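Local coordinates for ribonucleoside-diphosphate reductase, alpha chain (Actinobacillus ureae ATCC 25976, PDB 6DQX), which probably reduces ribonucleoside diphosphates to deoxyribonucleoside diphosphates, as the catalytic subunit of a class Id ribonucleotide reductase, at residues G349-H354 with G425-S430; I414-S419 with G519-I524. All blocks are in the same frame, centred on the assembly; numbering follows the deposited sequence.

Contact 1: G349-H354 with G425-S430; sequences GVLGWH and GSVSPS
Leu351 and Val427 cross at about a right angle, and only their branch ends meet: Leu351 CD1 is 3.4 Å from Val427 CG2, tighter than an ordinary methyl contact. Val427 keeps CG1 anti to its carbonyl carbon (chi1 -64°), which leaves CG2 facing Leu351. Its CB also lies over Gly352, 4.1 Å from the glycine CA. A residue without a side chain suits that place, where phi is positive (79°). Gly352 N donates to Ser428 O at 3.0 Å from above the carbonyl plane, and Ser421 OG is a second partner of that oxygen.

Strand 347-351 runs parallel to strand 288-296 in the sheet of the ribonucleotide reductase barrel, and Gly352 is the N-cap position of the helix that follows. Gly352 has no side chain to cap with; Ser428 OG, from across the contact, bonds Ser355 N in the first turn and probably does that work, while Ser428 CB packs on His354 CB at 3.7 Å. A water joins Ser428 OG, His354 N and Ser430 O. Ser430 O also receives a weak bond from Trp353 N at 3.4 Å. Of the Trp353 side chain, CB alone approaches that oxygen; with CG anti to the backbone N (chi1 172°), the indole leads off to Gln508 and Arg512. His354 likewise turns its ring away, toward the Phe434 backbone N and the Phe364 ring.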
ATOM      1  N   GLY A 349      23.967  -5.265 -22.461  1.00 12.08           N
ATOM      2  CA  GLY A 349      23.336  -6.378 -23.161  1.00 11.50           C
ATOM      3  C   GLY A 349      23.612  -6.370 -24.643  1.00 11.63           C
ATOM      4  O   GLY A 349      24.529  -5.690 -25.119  1.00 10.31           O
ATOM      5  N   VAL A 350      22.765  -7.092 -25.391  1.00 11.24           N
ATOM      6  CA  VAL A 350      22.898  -7.225 -26.834  1.00 11.53           C
ATOM      7  C   VAL A 350      21.552  -7.292 -27.505  1.00 11.62           C
ATOM      8  O   VAL A 350      20.541  -7.565 -26.851  1.00 11.22           O
ATOM      9  CB  VAL A 350      23.652  -8.545 -27.244  1.00 11.57           C
ATOM     10  CG1 VAL A 350      25.032  -8.559 -26.595  1.00 12.12           C
ATOM     11  CG2 VAL A 350      22.863  -9.793 -26.867  1.00 11.66           C
ATOM     12  N   LEU A 351      21.546  -6.987 -28.792  1.00 12.59           N
ATOM     13  CA  LEU A 351      20.426  -7.347 -29.675  1.00 14.07           C
ATOM     14  C   LEU A 351      20.966  -7.684 -31.054  1.00 13.46           C
ATOM     15  O   LEU A 351      22.161  -7.546 -31.307  1.00 13.27           O
ATOM     16  CB  LEU A 351      19.383  -6.220 -29.725  1.00 16.15           C
ATOM     17  CG  LEU A 351      19.876  -4.789 -29.888  1.00 18.86           C
ATOM     18  CD1 LEU A 351      20.257  -4.463 -31.308  1.00 21.38           C
ATOM     19  CD2 LEU A 351      18.793  -3.810 -29.405  1.00 20.89           C
ATOM     20  N   GLY A 352      20.105  -8.222 -31.910  1.00 13.15           N
ATOM     21  CA  GLY A 352      20.488  -8.512 -33.278  1.00 13.38           C
ATOM     22  C   GLY A 352      21.287  -9.787 -33.448  1.00 13.24           C
ATOM     23  O   GLY A 352      21.981  -9.926 -34.452  1.00 13.16           O
ATOM     24  N   TRP A 353      21.232 -10.707 -32.481  1.00 12.60           N
ATOM     25  CA  TRP A 353      21.917 -12.010 -32.623  1.00 12.87           C
ATOM     26  C   TRP A 353      21.448 -12.778 -33.864  1.00 12.99           C
ATOM     27  O   TRP A 353      22.263 -13.191 -34.699  1.00 12.82           O
ATOM     28  CB  TRP A 353      21.653 -12.854 -31.379  1.00 12.99           C
ATOM     29  CG  TRP A 353      22.109 -14.298 -31.373  1.00 13.51           C
ATOM     30  CD1 TRP A 353      21.360 -15.378 -30.985  1.00 13.63           C
ATOM     31  CD2 TRP A 353      23.402 -14.821 -31.734  1.00 13.62           C
ATOM     32  NE1 TRP A 353      22.105 -16.541 -31.073  1.00 14.07           N
ATOM     33  CE2 TRP A 353      23.363 -16.222 -31.520  1.00 13.63           C
ATOM     34  CE3 TRP A 353      24.591 -14.242 -32.185  1.00 14.13           C
ATOM     35  CZ2 TRP A 353      24.471 -17.066 -31.788  1.00 13.80           C
ATOM     36  CZ3 TRP A 353      25.693 -15.101 -32.471  1.00 14.40           C
ATOM     37  CH2 TRP A 353      25.612 -16.479 -32.250  1.00 13.83           C
ATOM     38  N   HIS A 354      20.133 -12.973 -33.996  1.00 13.50           N
ATOM     39  CA  HIS A 354      19.626 -13.713 -35.147  1.00 14.01           C
ATOM     40  C   HIS A 354      19.915 -12.955 -36.449  1.00 14.78           C
ATOM     41  O   HIS A 354      20.312 -13.567 -37.461  1.00 15.37           O
ATOM     42  CB  HIS A 354      18.145 -14.016 -35.000  1.00 14.16           C
ATOM     43  CG  HIS A 354      17.669 -15.120 -35.876  1.00 15.14           C
ATOM     44  ND1 HIS A 354      16.332 -15.415 -36.030  1.00 15.33           N
ATOM     45  CD2 HIS A 354      18.345 -16.028 -36.631  1.00 15.50           C
ATOM     46  CE1 HIS A 354      16.202 -16.452 -36.837  1.00 15.81           C
ATOM     47  NE2 HIS A 354      17.407 -16.840 -37.221  1.00 15.50           N
ATOM     48  N   GLY A 425      16.736  -0.239 -36.364  1.00 20.88           N
ATOM     49  CA  GLY A 425      16.718  -0.915 -37.658  1.00 21.31           C
ATOM     50  C   GLY A 425      15.870  -2.161 -37.746  1.00 20.07           C
ATOM     51  O   GLY A 425      16.103  -2.977 -38.627  1.00 19.90           O
ATOM     52  N   SER A 426      14.922  -2.340 -36.814  1.00 20.37           N
ATOM     53  CA  SER A 426      14.098  -3.555 -36.748  1.00 21.16           C
ATOM     54  C   SER A 426      14.938  -4.852 -36.718  1.00 19.55           C
ATOM     55  O   SER A 426      14.570  -5.854 -37.299  1.00 19.38           O
ATOM     56  CB  SER A 426      13.073  -3.601 -37.891  1.00 23.30           C
ATOM     57  OG  SER A 426      12.141  -2.574 -37.710  1.00 27.49           O
ATOM     58  N   VAL A 427      16.062  -4.815 -36.019  1.00 18.84           N
ATOM     59  CA  VAL A 427      16.860  -6.042 -35.826  1.00 20.35           C
ATOM     60  C   VAL A 427      16.184  -7.022 -34.881  1.00 19.71           C
ATOM     61  O   VAL A 427      15.174  -6.707 -34.225  1.00 18.47           O
ATOM     62  CB  VAL A 427      18.313  -5.764 -35.360  1.00 21.58           C
ATOM     63  CG1 VAL A 427      19.060  -4.997 -36.433  1.00 22.24           C
ATOM     64  CG2 VAL A 427      18.365  -5.086 -34.005  1.00 22.03           C
ATOM     65  N   SER A 428      16.702  -8.245 -34.853  1.00 19.01           N
ATOM     66  CA  SER A 428      16.128  -9.288 -34.050  1.00 17.39           C
ATOM     67  C   SER A 428      16.245  -8.909 -32.562  1.00 16.26           C
ATOM     68  O   SER A 428      17.156  -8.202 -32.145  1.00 15.64           O
ATOM     69  CB  SER A 428      16.804 -10.647 -34.336  1.00 17.69           C
ATOM     70  OG  SER A 428      18.192 -10.553 -34.089  1.00 17.66           O
ATOM     71  N   PRO A 429      15.297  -9.367 -31.760  1.00 16.02           N
ATOM     72  CA  PRO A 429      15.329  -9.035 -30.325  1.00 15.80           C
ATOM     73  C   PRO A 429      16.337  -9.837 -29.512  1.00 14.72           C
ATOM     74  O   PRO A 429      16.411 -11.036 -29.671  1.00 15.50           O
ATOM     75  CB  PRO A 429      13.905  -9.337 -29.878  1.00 16.65           C
ATOM     76  CG  PRO A 429      13.397 -10.334 -30.831  1.00 17.36           C
ATOM     77  CD  PRO A 429      14.163 -10.249 -32.103  1.00 16.35           C
ATOM     78  N   SER A 430      17.139  -9.148 -28.688  1.00 13.81           N
ATOM     79  CA  SER A 430      18.141  -9.774 -27.810  1.00 14.04           C
ATOM     80  C   SER A 430      18.817 -10.961 -28.485  1.00 13.59           C
ATOM     81  O   SER A 430      19.419 -10.787 -29.553  1.00 13.70           O
ATOM     82  CB  SER A 430      17.617 -10.090 -26.376  1.00 14.76           C
ATOM     83  OG  SER A 430      16.716 -11.171 -26.361  1.00 15.05           O
TER
HETATM   84  O   HOH W   1      18.243 -12.075 -31.823  1.00 13.85           O

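Contact 2: I414-S419 with G519-I524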
ATOM      1  N   ILE A 414      21.536  -9.918 -20.226  1.00 12.74           N
ATOM      2  CA  ILE A 414      20.838  -9.943 -21.521  1.00 14.33           C
ATOM      3  C   ILE A 414      19.338  -9.747 -21.339  1.00 14.47           C
ATOM      4  O   ILE A 414      18.566 -10.697 -21.229  1.00 14.50           O
ATOM      5  CB  ILE A 414      21.164 -11.233 -22.338  1.00 15.26           C
ATOM      6  CG1 ILE A 414      22.665 -11.498 -22.372  1.00 17.11           C
ATOM      7  CG2 ILE A 414      20.544 -11.166 -23.730  1.00 15.70           C
ATOM      8  CD1 ILE A 414      23.514 -10.358 -22.880  1.00 18.18           C
ATOM      9  N   ALA A 415      18.951  -8.482 -21.289  1.00 14.88           N
ATOM     10  CA  ALA A 415      17.546  -8.096 -21.189  1.00 15.01           C
ATOM     11  C   ALA A 415      16.750  -8.303 -22.498  1.00 15.18           C
ATOM     12  O   ALA A 415      17.323  -8.399 -23.589  1.00 13.87           O
ATOM     13  CB  ALA A 415      17.461  -6.646 -20.766  1.00 14.83           C
ATOM     14  N   PRO A 416      15.408  -8.308 -22.399  1.00 15.61           N
ATOM     15  CA  PRO A 416      14.587  -8.307 -23.605  1.00 16.47           C
ATOM     16  C   PRO A 416      14.735  -6.954 -24.299  1.00 16.72           C
ATOM     17  O   PRO A 416      15.037  -5.957 -23.646  1.00 17.35           O
ATOM     18  CB  PRO A 416      13.153  -8.469 -23.053  1.00 17.46           C
ATOM     19  CG  PRO A 416      13.319  -8.898 -21.635  1.00 16.94           C
ATOM     20  CD  PRO A 416      14.565  -8.225 -21.185  1.00 15.90           C
ATOM     21  N   THR A 417      14.597  -6.903 -25.608  1.00 16.70           N
ATOM     22  CA  THR A 417      14.849  -5.634 -26.327  1.00 17.81           C
ATOM     23  C   THR A 417      13.798  -5.389 -27.419  1.00 20.00           C
ATOM     24  O   THR A 417      14.129  -4.861 -28.474  1.00 18.20           O
ATOM     25  CB  THR A 417      16.264  -5.581 -26.976  1.00 17.30           C
ATOM     26  OG1 THR A 417      16.341  -6.538 -28.019  1.00 16.24           O
ATOM     27  CG2 THR A 417      17.376  -5.813 -25.993  1.00 17.28           C
ATOM     28  N   LYS A 418      12.532  -5.724 -27.169  1.00 22.62           N
ATOM     29  CA  LYS A 418      11.540  -5.689 -28.263  1.00 25.20           C
ATOM     30  C   LYS A 418      11.400  -4.279 -28.869  1.00 24.44           C
ATOM     31  O   LYS A 418      11.531  -4.107 -30.076  1.00 23.77           O
ATOM     32  CB  LYS A 418      10.180  -6.236 -27.815  1.00 28.25           C
ATOM     33  CG  LYS A 418      10.194  -7.708 -27.398  1.00 32.30           C
ATOM     34  CD  LYS A 418      10.411  -8.679 -28.549  1.00 34.09           C
ATOM     35  CE  LYS A 418      10.801 -10.078 -28.061  1.00 36.51           C
ATOM     36  NZ  LYS A 418       9.715 -10.848 -27.395  1.00 37.39           N
ATOM     37  N   SER A 419      11.206  -3.263 -28.033  1.00 25.48           N
ATOM     38  CA  SER A 419      11.089  -1.888 -28.535  1.00 26.41           C
ATOM     39  C   SER A 419      12.429  -1.349 -29.005  1.00 24.64           C
ATOM     40  O   SER A 419      12.510  -0.660 -30.032  1.00 22.14           O
ATOM     41  CB  SER A 419      10.479  -0.971 -27.470  1.00 29.17           C
ATOM     42  OG  SER A 419       9.188  -1.453 -27.121  1.00 32.64           O
ATOM     43  N   GLY A 519      22.528 -12.407 -15.815  1.00 10.20           N
ATOM     44  CA  GLY A 519      21.731 -13.462 -16.440  1.00 10.17           C
ATOM     45  C   GLY A 519      21.213 -13.110 -17.793  1.00  9.79           C
ATOM     46  O   GLY A 519      21.694 -12.161 -18.469  1.00  9.13           O
ATOM     47  N   GLN A 520      20.219 -13.888 -18.223  1.00 10.37           N
ATOM     48  CA  GLN A 520      19.686 -13.761 -19.540  1.00 11.02           C
ATOM     49  C   GLN A 520      18.175 -14.014 -19.547  1.00 11.57           C
ATOM     50  O   GLN A 520      17.734 -15.003 -18.988  1.00 11.63           O
ATOM     51  CB  GLN A 520      20.324 -14.811 -20.499  1.00 10.94           C
ATOM     52  CG  GLN A 520      21.829 -14.819 -20.562  1.00 10.71           C
ATOM     53  CD  GLN A 520      22.295 -15.980 -21.425  1.00 10.57           C
ATOM     54  OE1 GLN A 520      21.955 -16.035 -22.622  1.00 10.81           O
ATOM     55  NE2 GLN A 520      22.986 -16.942 -20.827  1.00  9.54           N
ATOM     56  N   SER A 521      17.411 -13.112 -20.167  1.00 11.99           N
ATOM     57  CA  SER A 521      15.953 -13.307 -20.319  1.00 12.73           C
ATOM     58  C   SER A 521      15.697 -14.237 -21.471  1.00 12.76           C
ATOM     59  O   SER A 521      15.837 -13.840 -22.624  1.00 13.31           O
ATOM     60  CB  SER A 521      15.234 -11.976 -20.573  1.00 13.94           C
ATOM     61  OG  SER A 521      15.621 -11.063 -19.578  1.00 15.95           O
ATOM     62  N   ILE A 522      15.354 -15.469 -21.153  1.00 12.76           N
ATOM     63  CA  ILE A 522      15.217 -16.504 -22.131  1.00 12.82           C
ATOM     64  C   ILE A 522      13.767 -16.964 -22.187  1.00 12.98           C
ATOM     65  O   ILE A 522      13.264 -17.614 -21.252  1.00 12.30           O
ATOM     66  CB  ILE A 522      16.168 -17.671 -21.838  1.00 12.76           C
ATOM     67  CG1 ILE A 522      17.620 -17.170 -21.889  1.00 12.38           C
ATOM     68  CG2 ILE A 522      15.878 -18.862 -22.764  1.00 12.46           C
ATOM     69  CD1 ILE A 522      18.148 -16.749 -23.267  1.00 12.88           C
ATOM     70  N   ASN A 523      13.159 -16.644 -23.312  1.00 14.26           N
ATOM     71  CA  ASN A 523      11.825 -17.145 -23.693  1.00 16.40           C
ATOM     72  C   ASN A 523      11.955 -18.412 -24.521  1.00 17.45           C
ATOM     73  O   ASN A 523      12.950 -18.616 -25.206  1.00 17.24           O
ATOM     74  CB  ASN A 523      11.078 -16.085 -24.516  1.00 16.97           C
ATOM     75  CG  ASN A 523      10.736 -14.839 -23.707  1.00 17.39           C
ATOM     76  OD1 ASN A 523      10.325 -14.949 -22.563  1.00 17.40           O
ATOM     77  ND2 ASN A 523      10.888 -13.656 -24.313  1.00 16.63           N
ATOM     78  N   ILE A 524      10.933 -19.261 -24.465  1.00 18.94           N
ATOM     79  CA  ILE A 524      10.841 -20.404 -25.376  1.00 20.59           C
ATOM     80  C   ILE A 524       9.426 -20.401 -25.950  1.00 22.09           C
ATOM     81  O   ILE A 524       8.521 -19.755 -25.400  1.00 21.64           O
ATOM     82  CB  ILE A 524      11.150 -21.759 -24.699  1.00 21.60           C
ATOM     83  CG1 ILE A 524      10.186 -22.068 -23.554  1.00 22.88           C
ATOM     84  CG2 ILE A 524      12.584 -21.801 -24.175  1.00 22.44           C
ATOM     85  CD1 ILE A 524      10.303 -23.495 -23.051  1.00 23.49           C
TER
HETATM   86  O   HOH W   2      10.216 -10.486 -24.206  1.00 23.26           O
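The backbone oxygen of Ile414 accepts Ser521 N at 2.9 Å in an almost straight bond (178° at the hydrogen). One residue's worth of chain is gripped at both ends, for Ile414 N donates to Gly519 O, also at 2.9 Å. The pair makes a single parallel beta bridge between Ile414 and Gln520, although neither residue belongs to a regular strand.

Beside the bridge, Ile414 and Gln520 lie side by side and point the same way, with Ile414 CG1 3.9 Å from Gln520 CG. Both of these carbons are anti to their carbonyl carbons (chi1 -48° and -54°), which brings them alongside each other. Glutamine suits the place because its methylenes can line the isoleucine while its extended chain carries the amide on to helix 502-513 and its end, where Ala509, Arg512 and Gln513 hold both polar atoms. Ser521 turns toward the other segment, its OG 3.4 Å from Pro416 CD. Serine fits here, being small enough to lie against Pro416 while its hydroxyl bonds Cys275 O. Tyr551 of strand 549-554 touches both Pro416 and Ser521. Cys275 lies in an Asn-Leu-Cys-Thr-Glu sequence matching the finger loop that carries the thiyl cysteine in related reductases, so the contact probably helps frame the active site.

Farther along, Lys418 NZ and Asn523 ND2 each donate to one shared water at 3.2 Å. Glu432 binds both directly, its OE1 in a salt bridge with Lys418 and its OE2 accepting from Asn523. Asn523 OD1 accepts Tyr552 N, which should help fix the rotation of its amide. The contact thus combines a short, buried two-bond backbone bridge with a charged and hydrated end, where the carboxylate of Glu432 probably offsets the positive charge of Lys418.

How the contacts relate
The segments of the two contacts alternate along the chain, in the order 349-354, 414-419, 425-430 and 519-524, and the contact centres are 10 Å apart. Helix 418-423 links them: it begins in contact 2 and leads into the loop of contact 1. They also touch directly, for Ser430 N lies 2.8 Å from Thr417 OG1, a probable hydrogen bond. Contact 1 ties this connection to the end of strand 347-351, and contact 2 ties it to the approach to strand 524-525, both in the sheet of the barrel. In related class I reductases the loop and helix start corresponding to 414-419 face the substrate diphosphate; contact 2 probably helps shape that region, and contact 1 holds the loop that follows helix 418-423.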